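Local coordinates for protein dihydropteroate synthase (Xanthomonas albilineans, PDB 6Q62) that probably condenses para-aminobenzoate with 6-hydroxymethyl-7,8-dihydropterin diphosphate to make 7,8-dihydropteroate, a precursor of folate, at residues L223-S228 / V262-A267. Sequence-based numbering, arbitrary orientation.
Sequences LSRKRS and VHDVAA. With 6GU (6-chloroguanine), chain E; SO4 (sulfate ion), chain H.
Ser224 and His263 meet where the loops after the last two strands of the dihydropteroate synthase TIM barrel, 220-221 and 259-262, come together at the C-terminal mouth. A chi1 of -168° turns Ser224 OG away from the backbone N, to the side of the carbonyl carbon, and it reaches the edge of the imidazole, 2.6 Å from His263 ND1; either atom could be the donor. The backbone N of His263 also donates to Ser224 OG, at 3.0 Å, so one residue grips the hydroxyl twice. At the far end of the ring, NE2 of His263 gives its hydrogen to sulfate O1, 3.0 Å away and in the ring plane. Bonds at both nitrogens thus fix the rotation of the imidazole. Arg261 and Asn27 also bind this sulfate, which probably comes from the crystallisation liquor.

Arg225, at the third position of a type II turn from Leu223 to Lys226, runs extended past His263, with Arg225 CD 3.7 Å from His263 ND1 and the guanidinium tilted 34° from the ring. Over one guanidinium face lies His263 CB. The edge carries a side-on, two-nitrogen salt bridge: Arg225 NE donates to Asp264 OD2 at 3.0 Å and Arg225 NH2 to Asp264 OD1 at 2.7 Å, each oxygen accepting through its syn lone pair; guanidinium and carboxylate are nearly coplanar, 24° apart. The turn leads into Lys226, N-cap of helix 227-233 and part of the 6-chloroguanine pocket. Between the two interactions sits a water that donates to Asp264 OD2 (2.6 Å), accepts from the backbone N of Asp264, and bonds Ser224 OG at 2.7 Å.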
loop_
_atom_site.group_PDB
_atom_site.type_symbol
_atom_site.label_atom_id
_atom_site.label_comp_id
_atom_site.label_asym_id
_atom_site.label_seq_id
_atom_site.Cartn_x
_atom_site.Cartn_y
_atom_site.Cartn_z
ATOM N N LEU A 223 0.251 12.098 5.399
ATOM C CA LEU A 223 0.339 12.441 3.971
ATOM C C LEU A 223 -1.002 12.157 3.312
ATOM O O LEU A 223 -1.127 12.247 2.087
ATOM C CB LEU A 223 1.437 11.583 3.286
ATOM C CG LEU A 223 2.876 11.733 3.783
ATOM C CD1 LEU A 223 3.317 10.499 4.552
ATOM C CD2 LEU A 223 3.814 11.907 2.635
ATOM N N SER A 224 -2.010 11.877 4.123
ATOM C CA SER A 224 -3.317 11.420 3.661
ATOM C C SER A 224 -4.026 12.308 2.646
ATOM O O SER A 224 -4.467 13.406 2.939
ATOM C CB SER A 224 -4.225 11.132 4.846
ATOM O OG SER A 224 -5.363 10.437 4.383
ATOM N N ARG A 225 -4.167 11.766 1.421
ATOM C CA ARG A 225 -4.864 12.373 0.282
ATOM C C ARG A 225 -4.333 13.758 -0.054
ATOM O O ARG A 225 -5.039 14.564 -0.679
ATOM C CB ARG A 225 -6.382 12.422 0.537
ATOM C CG ARG A 225 -6.995 11.032 0.792
ATOM C CD ARG A 225 -8.452 11.232 1.100
ATOM N NE ARG A 225 -9.173 9.967 1.277
ATOM C CZ ARG A 225 -10.489 9.849 1.149
ATOM N NH1 ARG A 225 -11.234 10.915 0.885
ATOM N NH2 ARG A 225 -11.073 8.669 1.297
ATOM N N LYS A 226 -3.084 14.015 0.337
ATOM C CA LYS A 226 -2.526 15.342 0.130
ATOM C C LYS A 226 -2.134 15.600 -1.321
ATOM O O LYS A 226 -1.962 14.659 -2.108
ATOM C CB LYS A 226 -1.384 15.601 1.090
ATOM C CG LYS A 226 -1.932 15.721 2.529
ATOM C CD LYS A 226 -0.901 16.168 3.509
ATOM C CE LYS A 226 -1.635 16.580 4.773
ATOM N NZ LYS A 226 -0.675 16.824 5.844
ATOM N N ARG A 227 -2.008 16.896 -1.680
ATOM C CA ARG A 227 -1.686 17.322 -3.040
ATOM C C ARG A 227 -0.461 16.611 -3.572
ATOM O O ARG A 227 -0.486 16.233 -4.742
ATOM C CB ARG A 227 -1.486 18.864 -3.108
ATOM C CG ARG A 227 -1.089 19.393 -4.495
ATOM C CD ARG A 227 -0.890 20.905 -4.531
ATOM N NE ARG A 227 -2.127 21.627 -4.210
ATOM C CZ ARG A 227 -3.008 22.067 -5.106
ATOM N NH1 ARG A 227 -2.776 21.922 -6.407
ATOM N NH2 ARG A 227 -4.112 22.687 -4.709
ATOM N N SER A 228 0.610 16.457 -2.765
ATOM C CA SER A 228 1.836 15.789 -3.205
ATOM C C SER A 228 1.580 14.378 -3.645
ATOM O O SER A 228 2.138 13.966 -4.661
ATOM C CB SER A 228 2.915 15.846 -2.137
ATOM O OG SER A 228 3.331 17.192 -2.018
ATOM N N VAL A 262 -4.469 9.494 9.127
ATOM C CA VAL A 262 -5.100 9.091 7.858
ATOM C C VAL A 262 -6.601 9.267 7.787
ATOM O O VAL A 262 -7.294 9.176 8.793
ATOM C CB VAL A 262 -4.733 7.602 7.526
ATOM C CG1 VAL A 262 -3.246 7.313 7.760
ATOM C CG2 VAL A 262 -5.577 6.624 8.337
ATOM N N HIS A 263 -7.123 9.383 6.542
ATOM C CA HIS A 263 -8.570 9.367 6.308
ATOM C C HIS A 263 -9.003 7.894 6.110
ATOM O O HIS A 263 -10.068 7.497 6.574
ATOM C CB HIS A 263 -8.916 10.112 4.995
ATOM C CG HIS A 263 -8.613 11.571 5.016
ATOM N ND1 HIS A 263 -7.435 12.061 4.518
ATOM C CD2 HIS A 263 -9.372 12.608 5.448
ATOM C CE1 HIS A 263 -7.477 13.377 4.697
ATOM N NE2 HIS A 263 -8.632 13.752 5.239
ATOM N N ASP A 264 -8.176 7.100 5.407
ATOM C CA ASP A 264 -8.509 5.737 4.985
ATOM C C ASP A 264 -8.009 4.714 5.977
ATOM O O ASP A 264 -6.964 4.063 5.796
ATOM C CB ASP A 264 -7.966 5.508 3.583
ATOM C CG ASP A 264 -8.527 6.588 2.664
ATOM O OD1 ASP A 264 -9.723 6.515 2.329
ATOM O OD2 ASP A 264 -7.788 7.544 2.349
ATOM N N VAL A 265 -8.731 4.668 7.097
ATOM C CA VAL A 265 -8.310 3.850 8.238
ATOM C C VAL A 265 -8.244 2.363 7.901
ATOM O O VAL A 265 -7.176 1.772 8.103
ATOM C CB VAL A 265 -9.150 4.137 9.485
ATOM C CG1 VAL A 265 -8.812 3.155 10.615
ATOM C CG2 VAL A 265 -8.929 5.584 9.952
ATOM N N ALA A 266 -9.338 1.746 7.451
ATOM C CA ALA A 266 -9.333 0.292 7.183
ATOM C C ALA A 266 -8.229 -0.114 6.220
ATOM O O ALA A 266 -7.523 -1.092 6.476
ATOM C CB ALA A 266 -10.697 -0.146 6.629
ATOM N N ALA A 267 -8.035 0.667 5.134
ATOM C CA ALA A 267 -6.990 0.341 4.164
ATOM C C ALA A 267 -5.600 0.440 4.750
ATOM O O ALA A 267 -4.761 -0.440 4.496
ATOM C CB ALA A 267 -7.115 1.235 2.934
HETATM CL CL6 6GU E . 0.247 16.241 8.434
HETATM N N1 6GU E . -0.050 16.446 10.889
HETATM C C2 6GU E . -0.757 16.939 11.985
HETATM N N2 6GU E . -0.156 16.730 13.147
HETATM N N3 6GU E . -1.961 17.614 11.933
HETATM C C4 6GU E . -2.436 17.815 10.655
HETATM C C5 6GU E . -1.758 17.365 9.490
HETATM C C6 6GU E . -0.594 16.702 9.719
HETATM N N7 6GU E . -2.487 17.741 8.364
HETATM C C8 6GU E . -3.586 18.414 8.889
HETATM N N9 6GU E . -3.590 18.471 10.248
HETATM S S SO4 H . -7.145 17.211 6.708
HETATM O O1 SO4 H . -8.268 16.597 5.973
HETATM O O2 SO4 H . -6.872 18.562 6.196
HETATM O O3 SO4 H . -7.479 17.329 8.172
HETATM O O4 SO4 H . -5.934 16.425 6.541
HETATM O O HOH W 1 -5.612 7.781 3.814
#